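Local coordinates for protein putative tryptophan halogenase (Xanthomonas campestris pv. campestris, PDB 6Y1W) that is a flavin-dependent halogenase, probably using reduced FAD to halogenate an aromatic substrate, perhaps a tryptophan-like indole, at residues E95-V100 against A405-C410; Y396-R401 against L450-V455; S241-A246 against E414-L419. All blocks are in the same frame, centred on the assembly; numbering follows the deposited sequence. Where two conformers were deposited one is given.

The three interactions lie on one side of the chain's centre. Interactions 1 and 3 bring earlier segments to the helices between 371 and 451, and interaction 2 joins two helix ends within that group. Centre to centre, interactions 1 and 2 are about 9 Å apart, and each is about 15 Å from interaction 3. Along the sequence the segments run 95-100, 241-246, 396-401, 405-410, 414-419 and 450-455, so the contacts interleave. Interactions 1 and 2 both touch the same bound butanediol, whereas interaction 3 lies away from that ligand and from the predicted FAD and tryptophan sites. Thus 1 ties the helical region to strand 91-99, 3 ties it to loop 241-246, and 2 closes helix 371-397 against helix 442-451.

Interaction 1 of 3, residues E95-V100 against A405-C410; sequences EHWRDV and AFWRDC. With BUD ((2S,3S)-butane-2,3-diol), chain J.
W97 and W407 meet as an offset edge-to-face pair: the benzene edge of W407 is turned toward the face of W97, with the ring planes at 82° and the six-membered centroids 5.8 Å apart. One atom of W407, CH2, does the touching, lying 3.8 Å from W97 CZ3 and 3.9 Å from W97 CE3. It approaches W97 obliquely, and the centroid separation reflects the offset. The CB of W97 leads away from the helix, but with CG anti to the carbonyl carbon (chi1 -72°) the indole swings its benzene half back toward W407. Hydrogen bonds outside the contact hold both indoles: W97 NE1 is bonded to the carbonyl of A266, and W407 NE1 to that of D269. F406 turns its edge to the W407 face, with F406 CD2 3.8 Å above the plane of W407, over the ring centre. H96 faces another partner, the bound butanediol, whose C4 sits over one face of the imidazole, 3.6 Å from H96 CG and offset toward the rim. H96 ND1 is hydrogen-bonded to the backbone N of D101, which fixes that ring's rotation. The arrangement is an aromatic cluster joining helix 405-412 to the corner of strand 91-99 in a mixed sheet, beside a small diol pocket completed by A268, D269, R270 and R401.

Interaction 2 of 3, residues Y396-R401 against L450-V455; sequences YHATDR and LGQGIV. With BUD ((2S,3S)-butane-2,3-diol), chain J.
Hydrogen bonding between A398 and Q452 carries the direct polar part of this contact. Q452 NE2 donates to A398 O over 2.7 Å, with an N-H...O angle of 154°. The bond lies in the carbonyl plane and is also almost coplanar with the amide, so both flat groups are used in a favourable orientation. Beyond CG the glutamine is extended (chi2 -152°), which carries the amide to the carbonyl; its OE1 is held by Y104 OH and H395 ND1, so both ends of the amide are gripped and its flip is fixed. In apolar packing, A398 CB lies 4.0 Å from Q452 CB; I454 CD1 also comes near A398 CB in one of two conformers, a doubtful contact. Water-mediated contacts extend the join. D400 OD1 accepts from two waters, one of which also donates to Q452 O and the other to G453 O, so a single carboxylate oxygen spans two successive carbonyls. The other oxygen, D400 OD2, forms a salt bridge with R98. Of the two segments, R401 reaches the butanediol, its NH2 donating to O2 over 2.9 Å while also pairing with D403; H96, A268, D269 and R270 share that pocket. Two local motifs shape the backbone: T399 OG1, also hydrogen-bonded to W97 O, accepts from R401 N at 2.9 Å in an ST turn, and helix 442-451 ends in a Schellman motif with G453, at positive phi, as the C-prime residue. The contact is thus a meeting of two helix C-termini, those of 371-397 and 442-451.

Interaction 3 of 3, residues S241-A246 against E414-L419; sequences SRWLFA and EIPDSL
The W243 indole is sandwiched, with P416 over one face and R242 on the opposite one, while the carbonyl oxygen of E414 lies at its edge in the ring plane. A second flat group, the F245 ring, has S241 O and R242 O at its edge, in plane, and packs on F406, D409 and C410 of helix 405-412. P416 CD stands 3.7 Å from the centroid of the W243 five-membered ring, only 16° off the normal, which marks a CH-pi contact. The neighbouring P416 CG continues the cover over the benzene half, 3.6 Å from W243 CE2. On the other side the aliphatic CG of R242 is 3.5 Å above the W243 ring plane. At the edge, E414 O comes within 3.1 Å of W243 CD1; it also lies near NE1, but the angle there is too poor for a hydrogen bond. The polar needs of this carbonyl are met by a water that donates to E414 O at 2.7 Å and to R242 O at 2.9 Å, bridging the two segments by their backbones. W243 also touches I393 of helix 371-397, and L419 packs on the same residue. P416 occupies the N-cap position, just before helix 417-429. What results is a tryptophan-proline CH-pi contact just before a helix N-terminus, packing the loop between strands 237-239 and 248-254 onto the helical region.

Interaction 1 of 3, residues E95-V100 against A405-C410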
loop_
_atom_site.group_PDB
_atom_site.type_symbol
_atom_site.label_atom_id
_atom_site.label_comp_id
_atom_site.label_asym_id
_atom_site.label_seq_id
_atom_site.Cartn_x
_atom_site.Cartn_y
_atom_site.Cartn_z
ATOM N N GLU A 95 -6.078 -16.186 24.956
ATOM C CA GLU A 95 -5.747 -17.066 26.077
ATOM C C GLU A 95 -5.569 -18.504 25.599
ATOM O O GLU A 95 -6.417 -19.033 24.865
ATOM C CB GLU A 95 -6.837 -16.979 27.141
ATOM C CG GLU A 95 -6.946 -15.612 27.774
ATOM C CD GLU A 95 -8.034 -15.511 28.824
ATOM O OE1 GLU A 95 -8.871 -16.429 28.917
ATOM O OE2 GLU A 95 -8.029 -14.508 29.576
ATOM N N HIS A 96 -4.443 -19.131 26.016
ATOM C CA HIS A 96 -4.165 -20.556 25.806
ATOM C C HIS A 96 -3.798 -20.879 24.352
ATOM O O HIS A 96 -3.904 -22.044 23.937
ATOM C CB HIS A 96 -5.334 -21.476 26.243
ATOM C CG HIS A 96 -5.717 -21.378 27.698
ATOM N ND1 HIS A 96 -4.865 -21.710 28.740
ATOM C CD2 HIS A 96 -6.910 -21.074 28.267
ATOM C CE1 HIS A 96 -5.507 -21.554 29.889
ATOM N NE2 HIS A 96 -6.750 -21.182 29.629
ATOM N N TRP A 97 -3.389 -19.882 23.551
ATOM C CA TRP A 97 -3.028 -20.139 22.159
ATOM C C TRP A 97 -1.558 -20.543 22.035
ATOM O O TRP A 97 -1.240 -21.570 21.411
ATOM C CB TRP A 97 -3.328 -18.893 21.282
ATOM C CG TRP A 97 -4.806 -18.700 21.077
ATOM C CD1 TRP A 97 -5.684 -18.056 21.913
ATOM C CD2 TRP A 97 -5.587 -19.162 19.962
ATOM N NE1 TRP A 97 -6.957 -18.129 21.410
ATOM C CE2 TRP A 97 -6.932 -18.793 20.215
ATOM C CE3 TRP A 97 -5.285 -19.857 18.785
ATOM C CZ2 TRP A 97 -7.970 -19.098 19.347
ATOM C CZ3 TRP A 97 -6.321 -20.182 17.930
ATOM C CH2 TRP A 97 -7.652 -19.794 18.209
ATOM N N ARG A 98 -0.661 -19.723 22.592
ATOM C CA ARG A 98 0.756 -20.058 22.557
ATOM C C ARG A 98 0.996 -21.401 23.241
ATOM O O ARG A 98 1.662 -22.283 22.695
ATOM C CB ARG A 98 1.579 -18.962 23.229
ATOM C CG ARG A 98 3.080 -19.210 23.017
ATOM C CD ARG A 98 3.924 -18.970 24.214
ATOM N NE ARG A 98 5.298 -19.373 23.920
ATOM C CZ ARG A 98 6.336 -18.554 24.034
ATOM N NH1 ARG A 98 6.136 -17.301 24.409
ATOM N NH2 ARG A 98 7.562 -18.982 23.738
ATOM N N ASP A 99 0.427 -21.575 24.431
ATOM C CA ASP A 99 0.412 -22.856 25.119
ATOM C C ASP A 99 -0.651 -22.726 26.197
ATOM O O ASP A 99 -1.144 -21.621 26.466
ATOM C CB ASP A 99 1.783 -23.180 25.732
ATOM C CG ASP A 99 1.998 -24.664 25.921
ATOM O OD1 ASP A 99 1.014 -25.454 25.827
ATOM O OD2 ASP A 99 3.187 -25.021 26.155
ATOM N N VAL A 100 -1.013 -23.857 26.814
ATOM C CA VAL A 100 -1.865 -23.778 27.991
ATOM C C VAL A 100 -1.233 -22.842 28.997
ATOM O O VAL A 100 -0.026 -22.905 29.275
ATOM C CB VAL A 100 -2.081 -25.172 28.600
ATOM C CG1 VAL A 100 -2.938 -25.072 29.859
ATOM C CG2 VAL A 100 -2.734 -26.070 27.563
ATOM N N ALA A 405 -4.762 -34.004 19.646
ATOM C CA ALA A 405 -4.541 -34.292 18.234
ATOM C C ALA A 405 -4.842 -33.061 17.378
ATOM O O ALA A 405 -4.140 -32.781 16.396
ATOM C CB ALA A 405 -5.421 -35.465 17.793
ATOM N N PHE A 406 -5.877 -32.308 17.757
ATOM C CA PHE A 406 -6.213 -31.059 17.078
ATOM C C PHE A 406 -5.015 -30.108 17.027
ATOM O O PHE A 406 -4.615 -29.655 15.951
ATOM C CB PHE A 406 -7.404 -30.392 17.796
ATOM C CG PHE A 406 -7.780 -29.038 17.215
ATOM C CD1 PHE A 406 -8.668 -28.950 16.167
ATOM C CD2 PHE A 406 -7.274 -27.896 17.778
ATOM C CE1 PHE A 406 -9.026 -27.682 15.651
ATOM C CE2 PHE A 406 -7.606 -26.615 17.288
ATOM C CZ PHE A 406 -8.511 -26.525 16.213
ATOM N N TRP A 407 -4.382 -29.843 18.172
ATOM C CA TRP A 407 -3.245 -28.919 18.152
ATOM C C TRP A 407 -2.024 -29.514 17.446
ATOM O O TRP A 407 -1.266 -28.780 16.808
ATOM C CB TRP A 407 -2.883 -28.478 19.575
ATOM C CG TRP A 407 -3.948 -27.556 20.104
ATOM C CD1 TRP A 407 -4.831 -27.813 21.136
ATOM C CD2 TRP A 407 -4.308 -26.258 19.582
ATOM N NE1 TRP A 407 -5.681 -26.723 21.300
ATOM C CE2 TRP A 407 -5.393 -25.780 20.346
ATOM C CE3 TRP A 407 -3.800 -25.457 18.552
ATOM C CZ2 TRP A 407 -5.982 -24.518 20.124
ATOM C CZ3 TRP A 407 -4.401 -24.165 18.330
ATOM C CH2 TRP A 407 -5.476 -23.743 19.104
ATOM N N ARG A 408 -1.773 -30.818 17.597
ATOM C CA ARG A 408 -0.654 -31.411 16.861
ATOM C C ARG A 408 -0.869 -31.278 15.365
ATOM O O ARG A 408 0.088 -31.014 14.612
ATOM C CB ARG A 408 -0.482 -32.888 17.241
ATOM C CG ARG A 408 0.021 -33.070 18.680
ATOM C CD ARG A 408 0.365 -34.569 18.948
ATOM N NE ARG A 408 -0.777 -35.491 18.932
ATOM C CZ ARG A 408 -1.606 -35.747 19.951
ATOM N NH1 ARG A 408 -1.497 -35.094 21.117
ATOM N NH2 ARG A 408 -2.567 -36.654 19.806
ATOM N N ASP A 409 -2.118 -31.448 14.921
ATOM C CA ASP A 409 -2.407 -31.319 13.490
ATOM C C ASP A 409 -2.246 -29.868 13.033
ATOM O O ASP A 409 -1.676 -29.600 11.965
ATOM C CB ASP A 409 -3.819 -31.807 13.157
ATOM C CG ASP A 409 -3.978 -33.326 13.297
ATOM O OD1 ASP A 409 -2.976 -34.047 13.565
ATOM O OD2 ASP A 409 -5.120 -33.777 13.169
ATOM N N CYS A 410 -2.699 -28.910 13.849
ATOM C CA CYS A 410 -2.520 -27.500 13.472
ATOM C C CYS A 410 -1.044 -27.142 13.367
ATOM O O CYS A 410 -0.631 -26.386 12.478
ATOM C CB CYS A 410 -3.185 -26.569 14.504
ATOM S SG CYS A 410 -4.984 -26.559 14.564
HETATM C C1 BUD J . -7.626 -26.206 30.038
HETATM O O1 BUD J . -8.649 -27.752 28.441
HETATM C C2 BUD J . -8.168 -26.444 28.628
HETATM O O2 BUD J . -7.509 -26.767 26.405
HETATM C C3 BUD J . -7.040 -26.275 27.622
HETATM C C4 BUD J . -6.702 -24.797 27.427
#

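Interaction 2 of 3, residues Y396-R401 against L450-V455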
loop_
_atom_site.group_PDB
_atom_site.type_symbol
_atom_site.label_atom_id
_atom_site.label_comp_id
_atom_site.label_asym_id
_atom_site.label_seq_id
_atom_site.Cartn_x
_atom_site.Cartn_y
_atom_site.Cartn_z
ATOM N N TYR A 396 -3.539 -20.586 14.435
ATOM C CA TYR A 396 -3.578 -22.019 14.703
ATOM C C TYR A 396 -2.213 -22.666 14.525
ATOM O O TYR A 396 -1.903 -23.631 15.239
ATOM C CB TYR A 396 -4.586 -22.711 13.777
ATOM C CG TYR A 396 -6.011 -22.451 14.191
ATOM C CD1 TYR A 396 -6.571 -23.146 15.245
ATOM C CD2 TYR A 396 -6.808 -21.512 13.516
ATOM C CE1 TYR A 396 -7.890 -22.944 15.639
ATOM C CE2 TYR A 396 -8.133 -21.297 13.929
ATOM C CZ TYR A 396 -8.656 -22.029 14.977
ATOM O OH TYR A 396 -9.951 -21.871 15.400
ATOM N N HIS A 397 -1.402 -22.170 13.583
ATOM C CA HIS A 397 -0.143 -22.839 13.239
ATOM C C HIS A 397 0.991 -22.466 14.171
ATOM O O HIS A 397 1.861 -23.306 14.444
ATOM C CB HIS A 397 0.262 -22.497 11.796
ATOM C CG HIS A 397 1.382 -23.348 11.253
ATOM N ND1 HIS A 397 1.279 -24.721 11.159
ATOM C CD2 HIS A 397 2.590 -23.016 10.730
ATOM C CE1 HIS A 397 2.384 -25.200 10.594
ATOM N NE2 HIS A 397 3.197 -24.193 10.326
ATOM N N ALA A 398 1.022 -21.218 14.645
ATOM C CA ALA A 398 2.077 -20.764 15.555
ATOM C C ALA A 398 1.667 -21.135 16.978
ATOM O O ALA A 398 0.962 -20.392 17.660
ATOM C CB ALA A 398 2.313 -19.269 15.397
ATOM N N THR A 399 2.074 -22.324 17.441
ATOM C CA THR A 399 1.662 -22.739 18.779
ATOM C C THR A 399 2.693 -23.713 19.312
ATOM O O THR A 399 3.297 -24.465 18.536
ATOM C CB THR A 399 0.262 -23.392 18.824
ATOM O OG1 THR A 399 -0.025 -23.737 20.183
ATOM C CG2 THR A 399 0.191 -24.664 17.941
ATOM N N ASP A 400 2.898 -23.675 20.634
ATOM C CA ASP A 400 3.672 -24.699 21.338
ATOM C C ASP A 400 2.832 -25.915 21.706
ATOM O O ASP A 400 3.391 -26.937 22.151
ATOM C CB ASP A 400 4.290 -24.145 22.626
ATOM C CG ASP A 400 5.304 -23.044 22.385
ATOM O OD1 ASP A 400 5.825 -22.893 21.255
ATOM O OD2 ASP A 400 5.588 -22.339 23.364
ATOM N N ARG A 401 1.523 -25.840 21.525
ATOM C CA ARG A 401 0.638 -26.887 22.013
ATOM C C ARG A 401 0.811 -28.176 21.224
ATOM O O ARG A 401 0.758 -28.175 19.989
ATOM C CB ARG A 401 -0.810 -26.421 21.946
ATOM C CG ARG A 401 -1.069 -25.244 22.908
ATOM C CD ARG A 401 -2.579 -24.946 23.040
ATOM N NE ARG A 401 -3.341 -26.025 23.678
ATOM C CZ ARG A 401 -4.580 -25.880 24.151
ATOM N NH1 ARG A 401 -5.190 -24.693 24.066
ATOM N NH2 ARG A 401 -5.235 -26.923 24.682
ATOM N N LEU A 450 5.090 -12.740 18.208
ATOM C CA LEU A 450 5.787 -12.811 19.493
ATOM C C LEU A 450 4.905 -13.482 20.538
ATOM O O LEU A 450 5.383 -14.316 21.338
ATOM C CB LEU A 450 6.148 -11.408 19.976
ATOM C CG LEU A 450 7.393 -10.730 19.453
ATOM C CD1 LEU A 450 7.457 -9.316 20.058
ATOM C CD2 LEU A 450 8.626 -11.558 19.841
ATOM N N GLY A 451 3.620 -13.106 20.566
ATOM C CA GLY A 451 2.712 -13.652 21.568
ATOM C C GLY A 451 2.525 -15.151 21.487
ATOM O O GLY A 451 2.319 -15.817 22.512
ATOM N N GLN A 452 2.564 -15.707 20.276
ATOM C CA GLN A 452 2.384 -17.127 20.061
ATOM C C GLN A 452 3.714 -17.869 19.930
ATOM O O GLN A 452 3.722 -19.042 19.551
ATOM C CB GLN A 452 1.470 -17.372 18.873
ATOM C CG GLN A 452 0.102 -16.705 19.172
ATOM C CD GLN A 452 -1.120 -17.316 18.526
ATOM O OE1 GLN A 452 -2.185 -16.699 18.582
ATOM N NE2 GLN A 452 -1.013 -18.534 17.986
ATOM N N GLY A 453 4.821 -17.236 20.301
ATOM C CA GLY A 453 6.045 -17.973 20.586
ATOM C C GLY A 453 7.036 -18.097 19.463
ATOM O O GLY A 453 7.924 -18.964 19.538
ATOM N N ILE A 454 6.912 -17.299 18.409
ATOM C CA ILE A 454 7.975 -17.222 17.412
ATOM C C ILE A 454 9.070 -16.324 17.976
ATOM O O ILE A 454 8.829 -15.157 18.297
ATOM C CB ILE A 454 7.444 -16.683 16.076
ATOM C CG1 ILE A 454 6.192 -17.454 15.631
ATOM C CG2 ILE A 454 8.546 -16.745 15.013
ATOM C CD1 ILE A 454 6.373 -18.973 15.458
ATOM N N VAL A 455 10.279 -16.866 18.112
ATOM C CA VAL A 455 11.357 -16.149 18.781
ATOM C C VAL A 455 12.391 -15.735 17.739
ATOM O O VAL A 455 13.102 -16.597 17.214
ATOM C CB VAL A 455 12.018 -17.015 19.862
ATOM C CG1 VAL A 455 13.025 -16.175 20.624
ATOM C CG2 VAL A 455 10.959 -17.609 20.783
HETATM C C1 BUD J . -7.626 -26.206 30.038
HETATM O O1 BUD J . -8.649 -27.752 28.441
HETATM C C2 BUD J . -8.168 -26.444 28.628
HETATM O O2 BUD J . -7.509 -26.767 26.405
HETATM C C3 BUD J . -7.040 -26.275 27.622
HETATM C C4 BUD J . -6.702 -24.797 27.427
HETATM O O HOH W 1 4.995 -21.368 18.966
HETATM O O HOH W 2 7.985 -21.040 21.467
#

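Interaction 3 of 3, residues S241-A246 against E414-L419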
loop_
_atom_site.group_PDB
_atom_site.type_symbol
_atom_site.label_atom_id
_atom_site.label_comp_id
_atom_site.label_asym_id
_atom_site.label_seq_id
_atom_site.Cartn_x
_atom_site.Cartn_y
_atom_site.Cartn_z
ATOM N N SER A 241 -10.478 -25.532 4.080
ATOM C CA SER A 241 -10.531 -26.442 5.232
ATOM C C SER A 241 -9.253 -27.276 5.396
ATOM O O SER A 241 -9.014 -27.803 6.498
ATOM C CB SER A 241 -11.781 -27.327 5.152
ATOM O OG SER A 241 -11.698 -28.249 4.076
ATOM N N ARG A 242 -8.373 -27.350 4.378
ATOM C CA ARG A 242 -7.068 -27.980 4.603
ATOM C C ARG A 242 -6.212 -27.223 5.608
ATOM O O ARG A 242 -5.299 -27.812 6.198
ATOM C CB ARG A 242 -6.259 -28.131 3.286
ATOM C CG ARG A 242 -5.727 -26.808 2.663
ATOM C CD ARG A 242 -4.976 -27.041 1.312
ATOM N NE ARG A 242 -5.692 -27.955 0.421
ATOM C CZ ARG A 242 -5.286 -29.185 0.100
ATOM N NH1 ARG A 242 -6.012 -29.931 -0.717
ATOM N NH2 ARG A 242 -4.158 -29.675 0.595
ATOM N N TRP A 243 -6.488 -25.920 5.827
ATOM C CA TRP A 243 -5.711 -25.115 6.766
ATOM C C TRP A 243 -6.490 -24.714 8.006
ATOM O O TRP A 243 -5.872 -24.347 9.010
ATOM C CB TRP A 243 -5.226 -23.820 6.109
ATOM C CG TRP A 243 -4.325 -24.042 4.914
ATOM C CD1 TRP A 243 -3.151 -24.755 4.893
ATOM C CD2 TRP A 243 -4.533 -23.543 3.587
ATOM N NE1 TRP A 243 -2.606 -24.716 3.608
ATOM C CE2 TRP A 243 -3.442 -23.986 2.796
ATOM C CE3 TRP A 243 -5.538 -22.764 2.989
ATOM C CZ2 TRP A 243 -3.327 -23.677 1.432
ATOM C CZ3 TRP A 243 -5.419 -22.448 1.616
ATOM C CH2 TRP A 243 -4.312 -22.904 0.865
ATOM N N LEU A 244 -7.814 -24.700 7.931
ATOM C CA LEU A 244 -8.660 -24.123 8.974
ATOM C C LEU A 244 -9.753 -25.138 9.256
ATOM O O LEU A 244 -10.591 -25.395 8.392
ATOM C CB LEU A 244 -9.241 -22.772 8.518
ATOM C CG LEU A 244 -8.169 -21.673 8.391
ATOM C CD1 LEU A 244 -8.826 -20.442 7.712
ATOM C CD2 LEU A 244 -7.600 -21.351 9.791
ATOM N N PHE A 245 -9.742 -25.714 10.467
ATOM C CA PHE A 245 -10.560 -26.893 10.745
ATOM C C PHE A 245 -11.919 -26.594 11.377
ATOM O O PHE A 245 -12.781 -27.483 11.413
ATOM C CB PHE A 245 -9.802 -27.869 11.682
ATOM C CG PHE A 245 -8.399 -28.190 11.222
ATOM C CD1 PHE A 245 -8.032 -28.116 9.881
ATOM C CD2 PHE A 245 -7.435 -28.553 12.158
ATOM C CE1 PHE A 245 -6.704 -28.412 9.483
ATOM C CE2 PHE A 245 -6.133 -28.847 11.765
ATOM C CZ PHE A 245 -5.773 -28.778 10.440
ATOM N N ALA A 246 -12.130 -25.396 11.926
ATOM C CA ALA A 246 -13.428 -25.101 12.544
ATOM C C ALA A 246 -14.552 -25.055 11.516
ATOM O O ALA A 246 -14.371 -24.585 10.394
ATOM C CB ALA A 246 -13.330 -23.757 13.268
ATOM N N GLU A 414 0.784 -28.539 6.486
ATOM C CA GLU A 414 1.359 -27.630 5.503
ATOM C C GLU A 414 0.563 -26.323 5.482
ATOM O O GLU A 414 -0.625 -26.315 5.788
ATOM C CB GLU A 414 1.330 -28.262 4.115
ATOM C CG GLU A 414 2.108 -29.562 4.036
ATOM C CD GLU A 414 3.572 -29.377 4.392
ATOM O OE1 GLU A 414 4.236 -28.522 3.760
ATOM O OE2 GLU A 414 4.057 -30.075 5.315
ATOM N N ILE A 415 1.247 -25.224 5.172
ATOM C CA ILE A 415 0.610 -23.903 5.168
ATOM C C ILE A 415 0.905 -23.186 3.854
ATOM O O ILE A 415 1.842 -23.546 3.119
ATOM C CB ILE A 415 1.078 -23.044 6.361
ATOM C CG1 ILE A 415 2.616 -22.950 6.392
ATOM C CG2 ILE A 415 0.442 -23.627 7.649
ATOM C CD1 ILE A 415 3.177 -21.786 7.300
ATOM N N PRO A 416 0.134 -22.144 3.534
ATOM C CA PRO A 416 0.421 -21.380 2.308
ATOM C C PRO A 416 1.821 -20.796 2.341
ATOM O O PRO A 416 2.296 -20.313 3.371
ATOM C CB PRO A 416 -0.639 -20.271 2.305
ATOM C CG PRO A 416 -1.746 -20.780 3.185
ATOM C CD PRO A 416 -1.025 -21.597 4.256
ATOM N N ASP A 417 2.479 -20.823 1.169
ATOM C CA ASP A 417 3.821 -20.277 1.068
ATOM C C ASP A 417 3.862 -18.815 1.495
ATOM O O ASP A 417 4.880 -18.344 2.034
ATOM C CB ASP A 417 4.311 -20.385 -0.390
ATOM C CG ASP A 417 4.694 -21.817 -0.777
ATOM O OD1 ASP A 417 5.048 -22.611 0.121
ATOM O OD2 ASP A 417 4.658 -22.138 -1.980
ATOM N N SER A 418 2.777 -18.081 1.231
ATOM C CA SER A 418 2.727 -16.663 1.591
ATOM C C SER A 418 2.852 -16.489 3.103
ATOM O O SER A 418 3.543 -15.580 3.575
ATOM C CB SER A 418 1.424 -16.027 1.063
ATOM O OG SER A 418 0.231 -16.757 1.424
ATOM N N LEU A 419 2.211 -17.373 3.878
ATOM C CA LEU A 419 2.336 -17.284 5.331
ATOM C C LEU A 419 3.693 -17.794 5.806
ATOM O O LEU A 419 4.296 -17.217 6.714
ATOM C CB LEU A 419 1.199 -18.066 6.021
ATOM C CG LEU A 419 1.395 -18.204 7.537
ATOM C CD1 LEU A 419 1.364 -16.798 8.189
ATOM C CD2 LEU A 419 0.285 -19.088 8.084
HETATM O O HOH W 3 -2.572 -28.154 5.206
#